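Local atomic coordinates of phosphoserine aminotransferase (Bacillus circulans, PDB entry 2C0R), a protein that catalyses the reversible, pyridoxal phosphate-dependent transfer of an amino group between glutamate and 3-phosphooxypyruvate in serine biosynthesis, and a parallel step in pyridoxine biosynthesis. Residues 172-175 and 176-180; 163-167 and 168-172; 247-250 and 251-255. The protein carries 1 engineered substitution. All coordinates share one frame; numbering follows the deposited sequence.

In the fold
Contacts 2 and 1 lie one after the other along strand 170-173, and contact 3 belongs to a helix packed against the loop that follows it. Contacts 2 and 1 share Gly172, their centres about 16 Å apart: contact 2 forms the turn that feeds the strand, and contact 1 forms part of the cofactor pocket at its far end, where Asp173 meets the pyridoxal phosphate. Contact 3, two and a half turns of helix 242-257, has its centre about 15 Å from that of contact 1 and about 29 Å from that of contact 2. It touches contact 1 directly, with Leu179 CD1 3.4 Å from Leu252 CD2, whereas the side chain of Val248 stays about 12 Å from the cofactor.

Contact 1: 172-175 and 176-180. With PLP (pyridoxal-5'-phosphate), chain C.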
ATOM      1  N   GLY A 172       2.685  19.544  -7.095  1.00 13.51           N
ATOM      2  CA  GLY A 172       2.512  19.893  -5.668  1.00 12.36           C
ATOM      3  C   GLY A 172       2.368  18.625  -4.823  1.00 10.49           C
ATOM      4  O   GLY A 172       1.501  17.798  -5.068  1.00 11.30           O
ATOM      5  N   ASP A 173       3.232  18.567  -3.819  1.00 10.51           N
ATOM      6  CA  ASP A 173       3.012  17.606  -2.744  1.00 11.31           C
ATOM      7  C   ASP A 173       2.003  18.190  -1.761  1.00 10.33           C
ATOM      8  O   ASP A 173       2.360  19.043  -0.971  1.00 11.39           O
ATOM      9  CB  ASP A 173       4.338  17.356  -2.028  1.00 11.68           C
ATOM     10  CG  ASP A 173       4.218  16.418  -0.842  1.00 10.97           C
ATOM     11  OD1 ASP A 173       3.107  15.939  -0.531  1.00 11.18           O
ATOM     12  OD2 ASP A 173       5.270  16.138  -0.225  1.00 11.45           O
ATOM     13  N   MET A 174       0.759  17.755  -1.851  1.00 11.84           N
ATOM     14  CA  MET A 174      -0.299  18.210  -0.991  1.00 11.27           C
ATOM     15  C   MET A 174      -0.635  17.147   0.048  1.00 11.01           C
ATOM     16  O   MET A 174      -1.788  17.121   0.506  1.00 10.43           O
ATOM     17  CB  MET A 174      -1.525  18.526  -1.829  1.00 12.16           C
ATOM     18  CG  MET A 174      -1.307  19.640  -2.814  1.00 14.02           C
ATOM     19  SD  MET A 174      -2.868  20.126  -3.610  1.00 14.81           S
ATOM     20  CE  MET A 174      -2.299  21.585  -4.500  1.00 15.90           C
ATOM     21  N   SER A 175       0.346  16.313   0.396  1.00 11.13           N
ATOM     22  CA  SER A 175      -0.008  15.256   1.349  1.00 10.81           C
ATOM     23  C   SER A 175      -0.747  15.732   2.610  1.00 10.91           C
ATOM     24  O   SER A 175      -1.746  15.115   3.010  1.00 12.75           O
ATOM     25  CB  SER A 175       1.258  14.549   1.813  1.00 11.62           C
ATOM     26  OG  SER A 175       1.873  13.858   0.710  1.00 12.14           O
ATOM     27  N   SER A 176      -0.301  16.838   3.203  1.00  9.46           N
ATOM     28  CA  SER A 176      -0.918  17.222   4.463  1.00 10.22           C
ATOM     29  C   SER A 176      -1.992  18.292   4.311  1.00 11.06           C
ATOM     30  O   SER A 176      -2.486  18.745   5.355  1.00 11.48           O
ATOM     31  CB  SER A 176       0.172  17.580   5.449  1.00 11.32           C
ATOM     32  OG  SER A 176       1.063  18.539   4.917  1.00 11.75           O
ATOM     33  N   ASP A 177      -2.421  18.643   3.101  1.00 11.53           N
ATOM     34  CA  ASP A 177      -3.546  19.601   3.033  1.00 12.11           C
ATOM     35  C   ASP A 177      -4.473  19.322   1.849  1.00 11.33           C
ATOM     36  O   ASP A 177      -5.403  20.085   1.577  1.00 11.95           O
ATOM     37  CB  ASP A 177      -3.107  21.056   3.052  1.00 11.52           C
ATOM     38  CG  ASP A 177      -2.491  21.582   1.762  1.00 12.87           C
ATOM     39  OD1 ASP A 177      -2.406  20.852   0.769  1.00 13.55           O
ATOM     40  OD2 ASP A 177      -2.099  22.769   1.795  1.00 13.78           O
ATOM     41  N   ILE A 178      -4.312  18.203   1.113  1.00 12.89           N
ATOM     42  CA  ILE A 178      -5.190  18.003  -0.035  1.00 12.05           C
ATOM     43  C   ILE A 178      -6.625  17.861   0.399  1.00 11.66           C
ATOM     44  O   ILE A 178      -6.958  17.171   1.380  1.00 12.26           O
ATOM     45  CB  ILE A 178      -4.736  16.769  -0.849  1.00 12.13           C
ATOM     46  CG1 ILE A 178      -5.301  16.865  -2.278  1.00 16.10           C
ATOM     47  CG2 ILE A 178      -5.111  15.490  -0.138  1.00 15.08           C
ATOM     48  CD1 ILE A 178      -4.762  15.792  -3.199  1.00 14.84           C
ATOM     49  N   LEU A 179      -7.516  18.493  -0.333  1.00 11.99           N
ATOM     50  CA  LEU A 179      -8.955  18.552  -0.037  1.00 12.40           C
ATOM     51  C   LEU A 179      -9.255  19.130   1.350  1.00 10.79           C
ATOM     52  O   LEU A 179     -10.268  18.806   1.949  1.00 12.12           O
ATOM     53  CB  LEU A 179      -9.634  17.178  -0.216  1.00 11.76           C
ATOM     54  CG  LEU A 179      -9.336  16.450  -1.508  1.00 13.31           C
ATOM     55  CD1 LEU A 179     -10.232  15.192  -1.584  1.00 16.16           C
ATOM     56  CD2 LEU A 179      -9.545  17.307  -2.758  1.00 14.90           C
ATOM     57  N   SER A 180      -8.394  20.070   1.766  1.00 11.74           N
ATOM     58  CA  SER A 180      -8.704  20.905   2.929  1.00 10.74           C
ATOM     59  C   SER A 180      -9.239  22.260   2.489  1.00 11.77           C
ATOM     60  O   SER A 180      -9.740  23.025   3.331  1.00 14.14           O
ATOM     61  CB  SER A 180      -7.470  21.145   3.786  1.00 13.16           C
ATOM     62  OG  SER A 180      -6.488  21.881   3.109  1.00 12.83           O
TER
HETATM   63  N1  PLP C 363       5.063  14.844   2.073  1.00 11.94           N
HETATM   64  C2  PLP C 363       4.400  15.444   3.101  1.00 12.58           C
HETATM   65  C2A PLP C 363       4.054  16.922   2.931  1.00 14.06           C
HETATM   66  C3  PLP C 363       4.054  14.737   4.215  1.00 11.91           C
HETATM   67  O3  PLP C 363       3.338  15.308   5.221  1.00 15.23           O
HETATM   68  C4  PLP C 363       4.326  13.379   4.247  1.00 13.49           C
HETATM   69  C4A PLP C 363       3.937  12.578   5.491  1.00 19.64           C
HETATM   70  C5  PLP C 363       5.069  12.812   3.233  1.00 12.24           C
HETATM   71  C6  PLP C 363       5.367  13.508   2.105  1.00 12.66           C
HETATM   72  C5A PLP C 363       5.529  11.351   3.330  1.00 13.35           C
HETATM   73  O4P PLP C 363       4.426  10.478   3.111  1.00 12.17           O
HETATM   74  P   PLP C 363       4.585   8.893   3.141  1.00 11.92           P
HETATM   75  O1P PLP C 363       3.256   8.357   2.689  1.00 12.55           O
HETATM   76  O2P PLP C 363       4.893   8.574   4.589  1.00 13.17           O
HETATM   77  O3P PLP C 363       5.715   8.564   2.232  1.00 12.41           O
HETATM   78  O   HOH W   1       1.513  18.929   1.884  1.00 12.50           O
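Met174 and Ile178 meet where strand 170-173, part of the mixed seven-stranded sheet of a class-V aminotransferase, runs out into the cofactor site. An aspartate facing the pyridine nitrogen, here Asp173, is characteristic of fold-type I pyridoxal phosphate enzymes. The backbone bonds converge on one acceptor. Met174 O takes the amide N-H groups of both Asp177 and Ile178; Ile178 N is the nearer, at 2.8 Å from Met174 O and in the carbonyl plane, whereas Asp177 N approaches from well above that plane. The chain thereby curls back, and a type II turn from Asp177 to Ser180 carries it onward.

Side-chain polar bonds organise the strand end. Asp173 OD1 closes an Asx turn by accepting Ser175 N at 2.9 Å on its anti side, 26° out of the carboxylate plane, and on its syn side it takes the hydroxyl of Ser175, with OG 2.7 Å from OD1. Two bonds to one oxygen thus fix the turn of the carboxylate, whose CG is swung opposite the backbone N (chi1 177°), while OD2 faces the cofactor, 2.6 Å from PLP N1. Were Asp173 replaced by an alanine, PLP N1 would probably be left without its carboxylate mate, and both Ser175 N and Ser175 OG would lose the oxygen that holds them.

Ser175 also lines the pocket, its CB 3.5 Å from PLP C2, and its OG, which donates to Asp173, also accepts from Gly194 N. Ser176 OG bonds to Thr153 and Asn151, and Thr153 in turn holds the cofactor. Asp177 OD2 forms a salt bridge with Arg181. One water ties the two segments together, donating to Asp173 O and accepting from Ser176 N at 3.1 Å.

The apolar pair is Met174 CB with Ile178 CB, 3.8 Å apart; the same Met174 CB is also approached by a polar oxygen, Asp177 OD1, at 3.6 Å.

Contact 2: 163-167 and 168-172; sequences PDTGS and VPLIG
Leu170 reaches back from the start of strand 170-173 to the loop that precedes it, and its side chain can be followed atom by atom. CB lies 3.7 Å from Thr165 OG1. Because CG stands opposite the backbone N (chi1 179°), the two methyls are carried on toward Pro163. CD1 meets two carbons on one side, Pro163 CG at 4.0 Å and Thr165 CG2 at 4.1 Å, and both of these side chains cross that of Leu170 at about a right angle. CD2 ends 3.7 Å from Pro163 O. Leu148 of strand 143-149 and Phe188 of a loop also touch Leu170.

Between these ends the chain reverses at Gly166 and Ser167. Val168 N gives its hydrogen to Thr165 O at 3.1 Å, coming from above the carbonyl plane. A second bond runs in the opposite sense: Thr165 OG1 donates to Val168 O, a short 2.5 Å, and approaches almost in line with the carbonyl bond. Thr165 therefore grips Val168 through both its carbonyl and its hydroxyl. Gly166 takes a positive phi of 61°, a backbone shape that favours glycine.

The arrangement is a type II' beta turn, reinforced by a threonine side chain, that leads the chain into a central strand of the aminotransferase sheet.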
ATOM      1  N   PRO A 163       2.037  29.475  -7.733  1.00 20.27           N
ATOM      2  CA  PRO A 163       2.573  30.290  -8.835  1.00 20.29           C
ATOM      3  C   PRO A 163       2.043  29.786 -10.167  1.00 18.77           C
ATOM      4  O   PRO A 163       1.629  28.636 -10.334  1.00 20.05           O
ATOM      5  CB  PRO A 163       4.069  30.000  -8.757  1.00 23.12           C
ATOM      6  CG  PRO A 163       4.072  28.546  -8.351  1.00 23.71           C
ATOM      7  CD  PRO A 163       3.015  28.469  -7.248  1.00 19.16           C
ATOM      8  N   ASP A 164       2.075  30.683 -11.138  1.00 23.37           N
ATOM      9  CA  ASP A 164       1.716  30.302 -12.502  1.00 20.97           C
ATOM     10  C   ASP A 164       3.029  30.032 -13.226  1.00 22.04           C
ATOM     11  O   ASP A 164       3.861  30.932 -13.311  1.00 28.44           O
ATOM     12  CB  ASP A 164       0.865  31.369 -13.169  1.00 25.65           C
ATOM     13  CG  ASP A 164      -0.507  31.601 -12.566  1.00 34.49           C
ATOM     14  OD1 ASP A 164      -1.231  30.623 -12.221  1.00 49.62           O
ATOM     15  OD2 ASP A 164      -0.923  32.787 -12.430  1.00 56.78           O
ATOM     16  N   THR A 165       3.218  28.830 -13.704  1.00 23.22           N
ATOM     17  CA  THR A 165       4.529  28.433 -14.229  1.00 22.50           C
ATOM     18  C   THR A 165       4.528  28.353 -15.735  1.00 20.93           C
ATOM     19  O   THR A 165       5.499  27.867 -16.305  1.00 22.42           O
ATOM     20  CB  THR A 165       4.929  27.087 -13.592  1.00 22.18           C
ATOM     21  OG1 THR A 165       3.901  26.115 -13.813  1.00 21.70           O
ATOM     22  CG2 THR A 165       5.024  27.272 -12.071  1.00 24.48           C
ATOM     23  N   GLY A 166       3.466  28.821 -16.358  1.00 23.79           N
ATOM     24  CA  GLY A 166       3.410  28.835 -17.834  1.00 26.01           C
ATOM     25  C   GLY A 166       3.508  27.415 -18.369  1.00 22.64           C
ATOM     26  O   GLY A 166       2.808  26.507 -17.916  1.00 21.66           O
ATOM     27  N   SER A 167       4.393  27.190 -19.339  1.00 22.17           N
ATOM     28  CA  SER A 167       4.489  25.892 -19.980  1.00 22.77           C
ATOM     29  C   SER A 167       5.291  24.910 -19.139  1.00 23.06           C
ATOM     30  O   SER A 167       5.404  23.723 -19.503  1.00 26.67           O
ATOM     31  CB  SER A 167       5.141  26.034 -21.355  1.00 27.58           C
ATOM     32  OG  SER A 167       6.478  26.462 -21.121  1.00 34.90           O
ATOM     33  N   VAL A 168       5.837  25.298 -17.996  1.00 21.02           N
ATOM     34  CA  VAL A 168       6.450  24.301 -17.108  1.00 19.91           C
ATOM     35  C   VAL A 168       5.424  23.687 -16.187  1.00 19.90           C
ATOM     36  O   VAL A 168       4.711  24.415 -15.513  1.00 22.41           O
ATOM     37  CB  VAL A 168       7.578  24.983 -16.309  1.00 21.36           C
ATOM     38  CG1 VAL A 168       8.275  24.032 -15.355  1.00 22.90           C
ATOM     39  CG2 VAL A 168       8.550  25.571 -17.341  1.00 21.34           C
ATOM     40  N   PRO A 169       5.325  22.360 -16.161  1.00 17.71           N
ATOM     41  CA  PRO A 169       4.354  21.763 -15.253  1.00 16.23           C
ATOM     42  C   PRO A 169       4.654  22.074 -13.797  1.00 16.07           C
ATOM     43  O   PRO A 169       5.758  21.868 -13.292  1.00 16.80           O
ATOM     44  CB  PRO A 169       4.566  20.261 -15.438  1.00 19.33           C
ATOM     45  CG  PRO A 169       5.317  20.063 -16.700  1.00 23.31           C
ATOM     46  CD  PRO A 169       6.053  21.348 -16.947  1.00 19.31           C
ATOM     47  N   LEU A 170       3.608  22.523 -13.093  1.00 15.95           N
ATOM     48  CA  LEU A 170       3.676  22.675 -11.645  1.00 15.82           C
ATOM     49  C   LEU A 170       3.213  21.392 -10.972  1.00 13.46           C
ATOM     50  O   LEU A 170       2.165  20.809 -11.297  1.00 15.30           O
ATOM     51  CB  LEU A 170       2.782  23.819 -11.198  1.00 14.75           C
ATOM     52  CG  LEU A 170       2.723  24.088  -9.701  1.00 16.71           C
ATOM     53  CD1 LEU A 170       4.043  24.604  -9.126  1.00 17.57           C
ATOM     54  CD2 LEU A 170       1.610  25.084  -9.362  1.00 19.81           C
ATOM     55  N   ILE A 171       4.029  20.953 -10.016  1.00 13.99           N
ATOM     56  CA  ILE A 171       3.762  19.704  -9.281  1.00 14.04           C
ATOM     57  C   ILE A 171       3.707  20.023  -7.791  1.00 14.45           C
ATOM     58  O   ILE A 171       4.584  20.714  -7.279  1.00 14.48           O
ATOM     59  CB  ILE A 171       4.845  18.670  -9.591  1.00 13.75           C
ATOM     60  CG1 ILE A 171       4.833  18.388 -11.098  1.00 15.90           C
ATOM     61  CG2 ILE A 171       4.672  17.407  -8.757  1.00 13.76           C
ATOM     62  CD1 ILE A 171       5.844  17.320 -11.503  1.00 15.24           C
ATOM     63  N   GLY A 172       2.685  19.544  -7.095  1.00 13.51           N
ATOM     64  CA  GLY A 172       2.512  19.893  -5.668  1.00 12.36           C
ATOM     65  C   GLY A 172       2.368  18.625  -4.823  1.00 10.49           C
ATOM     66  O   GLY A 172       1.501  17.798  -5.068  1.00 11.30           O
TER

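Contact 3: 247-250 and 251-255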
ATOM      1  N   MET A 247     -11.919   3.170   1.594  1.00 11.28           N
ATOM      2  CA  MET A 247     -12.012   4.138   2.705  1.00 11.58           C
ATOM      3  C   MET A 247     -11.845   5.561   2.209  1.00 10.97           C
ATOM      4  O   MET A 247     -12.554   6.459   2.695  1.00 12.01           O
ATOM      5  CB  MET A 247     -10.934   3.858   3.737  1.00 12.12           C
ATOM      6  CG  MET A 247     -11.074   2.653   4.640  1.00 13.01           C
ATOM      7  SD  MET A 247     -12.609   2.641   5.606  1.00 15.08           S
ATOM      8  CE  MET A 247     -12.242   3.834   6.892  1.00 19.83           C
ATOM      9  N   VAL A 248     -10.970   5.804   1.242  1.00 10.99           N
ATOM     10  CA  VAL A 248     -10.934   7.121   0.590  1.00 10.90           C
ATOM     11  C   VAL A 248     -12.305   7.478   0.039  1.00 10.91           C
ATOM     12  O   VAL A 248     -12.811   8.605   0.223  1.00 11.55           O
ATOM     13  CB  VAL A 248      -9.853   7.151  -0.515  1.00 10.99           C
ATOM     14  CG1 VAL A 248      -9.950   8.426  -1.359  1.00 13.35           C
ATOM     15  CG2 VAL A 248      -8.463   7.035   0.115  1.00 12.69           C
ATOM     16  N   ASN A 249     -12.945   6.511  -0.627  1.00 11.39           N
ATOM     17  CA  ASN A 249     -14.300   6.802  -1.160  1.00 12.53           C
ATOM     18  C   ASN A 249     -15.237   7.270  -0.064  1.00 12.14           C
ATOM     19  O   ASN A 249     -15.960   8.254  -0.217  1.00 11.95           O
ATOM     20  CB  ASN A 249     -14.808   5.556  -1.888  1.00 12.93           C
ATOM     21  CG  ASN A 249     -16.000   5.875  -2.784  1.00 13.35           C
ATOM     22  OD1 ASN A 249     -16.051   6.864  -3.515  1.00 12.99           O
ATOM     23  ND2 ASN A 249     -16.960   4.971  -2.723  1.00 15.31           N
ATOM     24  N   GLU A 250     -15.191   6.584   1.077  1.00 11.89           N
ATOM     25  CA  GLU A 250     -16.056   6.987   2.206  1.00 11.62           C
ATOM     26  C   GLU A 250     -15.683   8.347   2.724  1.00 12.05           C
ATOM     27  O   GLU A 250     -16.555   9.160   3.098  1.00 13.44           O
ATOM     28  CB  GLU A 250     -15.947   5.912   3.296  1.00 13.45           C
ATOM     29  CG  GLU A 250     -16.600   4.590   2.914  1.00 12.76           C
ATOM     30  CD  GLU A 250     -18.041   4.733   2.437  1.00 14.05           C
ATOM     31  OE1 GLU A 250     -18.348   4.217   1.344  1.00 16.84           O
ATOM     32  OE2 GLU A 250     -18.853   5.381   3.136  1.00 17.46           O
ATOM     33  N   VAL A 251     -14.402   8.659   2.788  1.00 11.76           N
ATOM     34  CA  VAL A 251     -14.018   9.983   3.274  1.00 11.29           C
ATOM     35  C   VAL A 251     -14.454  11.072   2.323  1.00 11.01           C
ATOM     36  O   VAL A 251     -14.906  12.153   2.733  1.00 11.28           O
ATOM     37  CB  VAL A 251     -12.500  10.068   3.541  1.00 11.82           C
ATOM     38  CG1 VAL A 251     -12.105  11.513   3.805  1.00 14.97           C
ATOM     39  CG2 VAL A 251     -12.080   9.190   4.717  1.00 13.36           C
ATOM     40  N   LEU A 252     -14.384  10.816   1.030  1.00 11.52           N
ATOM     41  CA  LEU A 252     -14.823  11.808   0.053  1.00 11.17           C
ATOM     42  C   LEU A 252     -16.318  12.072   0.177  1.00 11.48           C
ATOM     43  O   LEU A 252     -16.767  13.219   0.057  1.00 12.87           O
ATOM     44  CB  LEU A 252     -14.483  11.397  -1.391  1.00 11.74           C
ATOM     45  CG  LEU A 252     -12.985  11.148  -1.657  1.00 11.67           C
ATOM     46  CD1 LEU A 252     -12.864  10.636  -3.075  1.00 12.62           C
ATOM     47  CD2 LEU A 252     -12.164  12.404  -1.444  1.00 13.99           C
ATOM     48  N   LYS A 253     -17.087  11.012   0.405  1.00 11.78           N
ATOM     49  CA  LYS A 253     -18.514  11.231   0.687  1.00 13.48           C
ATOM     50  C   LYS A 253     -18.708  12.155   1.878  1.00 12.56           C
ATOM     51  O   LYS A 253     -19.525  13.048   1.867  1.00 13.84           O
ATOM     52  CB  LYS A 253     -19.175   9.886   0.958  1.00 14.79           C
ATOM     53  CG  LYS A 253     -19.430   9.010  -0.263  1.00 15.41           C
ATOM     54  CD  LYS A 253     -19.830   7.604   0.221  1.00 17.86           C
ATOM     55  CE  LYS A 253     -19.925   6.648  -0.994  1.00 22.86           C
ATOM     56  NZ  LYS A 253     -20.281   5.280  -0.514  1.00 21.72           N
ATOM     57  N   TRP A 254     -17.931  11.908   2.940  1.00 11.93           N
ATOM     58  CA  TRP A 254     -18.074  12.758   4.145  1.00 11.53           C
ATOM     59  C   TRP A 254     -17.683  14.194   3.834  1.00 11.93           C
ATOM     60  O   TRP A 254     -18.333  15.121   4.305  1.00 12.83           O
ATOM     61  CB  TRP A 254     -17.227  12.109   5.237  1.00 12.94           C
ATOM     62  CG  TRP A 254     -17.076  12.915   6.492  1.00 12.32           C
ATOM     63  CD1 TRP A 254     -17.917  12.870   7.600  1.00 15.61           C
ATOM     64  CD2 TRP A 254     -16.066  13.886   6.819  1.00 12.83           C
ATOM     65  NE1 TRP A 254     -17.470  13.743   8.568  1.00 14.79           N
ATOM     66  CE2 TRP A 254     -16.348  14.371   8.108  1.00 15.81           C
ATOM     67  CE3 TRP A 254     -14.952  14.385   6.137  1.00 13.18           C
ATOM     68  CZ2 TRP A 254     -15.544  15.335   8.719  1.00 15.26           C
ATOM     69  CZ3 TRP A 254     -14.152  15.336   6.739  1.00 14.86           C
ATOM     70  CH2 TRP A 254     -14.456  15.806   8.026  1.00 17.59           C
ATOM     71  N   ILE A 255     -16.637  14.411   3.024  1.00 11.92           N
ATOM     72  CA  ILE A 255     -16.278  15.816   2.725  1.00 13.31           C
ATOM     73  C   ILE A 255     -17.434  16.490   2.022  1.00 12.22           C
ATOM     74  O   ILE A 255     -17.772  17.655   2.293  1.00 12.44           O
ATOM     75  CB  ILE A 255     -14.989  15.863   1.872  1.00 13.01           C
ATOM     76  CG1 ILE A 255     -13.766  15.372   2.619  1.00 12.85           C
ATOM     77  CG2 ILE A 255     -14.744  17.306   1.381  1.00 13.24           C
ATOM     78  CD1 ILE A 255     -12.471  15.240   1.817  1.00 12.36           C
TER
HETATM   79  O   HOH W   2     -21.534   5.067   2.277  1.00 35.39           O
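Lys253 lays its extended aliphatic chain alongside the carboxylate of Glu250, one turn earlier in helix 242-257; this is a salt bridge between residues three apart in an alpha helix. Glu250 bends at chi2 (-52°), and that bend folds its carboxylate back to lie beside the lysine instead of running straight off the helix. The bridge itself joins Lys253 NZ to Glu250 OE1 over 2.9 Å, the ammonium lying on the syn side of the oxygen but 26° out of the carboxylate plane. Lys253 CD lies 3.8 Å from Glu250 OE2, the two side chains running side by side. Lys253 also crosses Asn249 obliquely, with Lys253 CE 3.8 Å from Asn249 ND2. Glu53 of helix 45-61 makes a long, weak ion pair with Lys253 and a weak hydrogen bond with Asn249.

The backbone keeps the alpha-helical pattern, each amide bonding to the carbonyl four residues back, from Val251 onto Met247 through Trp254 onto Glu250. Round the helix, Val248 and Leu252 lie side by side and point the same way, with Val248 CG1 4.0 Å from Leu252 CD1; Leu252 CG also sits 3.2 Å from Val248 O, close against the carbonyl that accepts its own amide. Met247 marks another face, packing on Val19 and Ala23 of helix 17-25 and on Met38 of the second subunit, so this helix contributes to the dimer contact.

A water completes the ion pair by spanning its two ends: it donates to Glu250 OE2, the oxygen not used in the direct bond, at 2.8 Å, and accepts from Lys253 NZ at 3.1 Å.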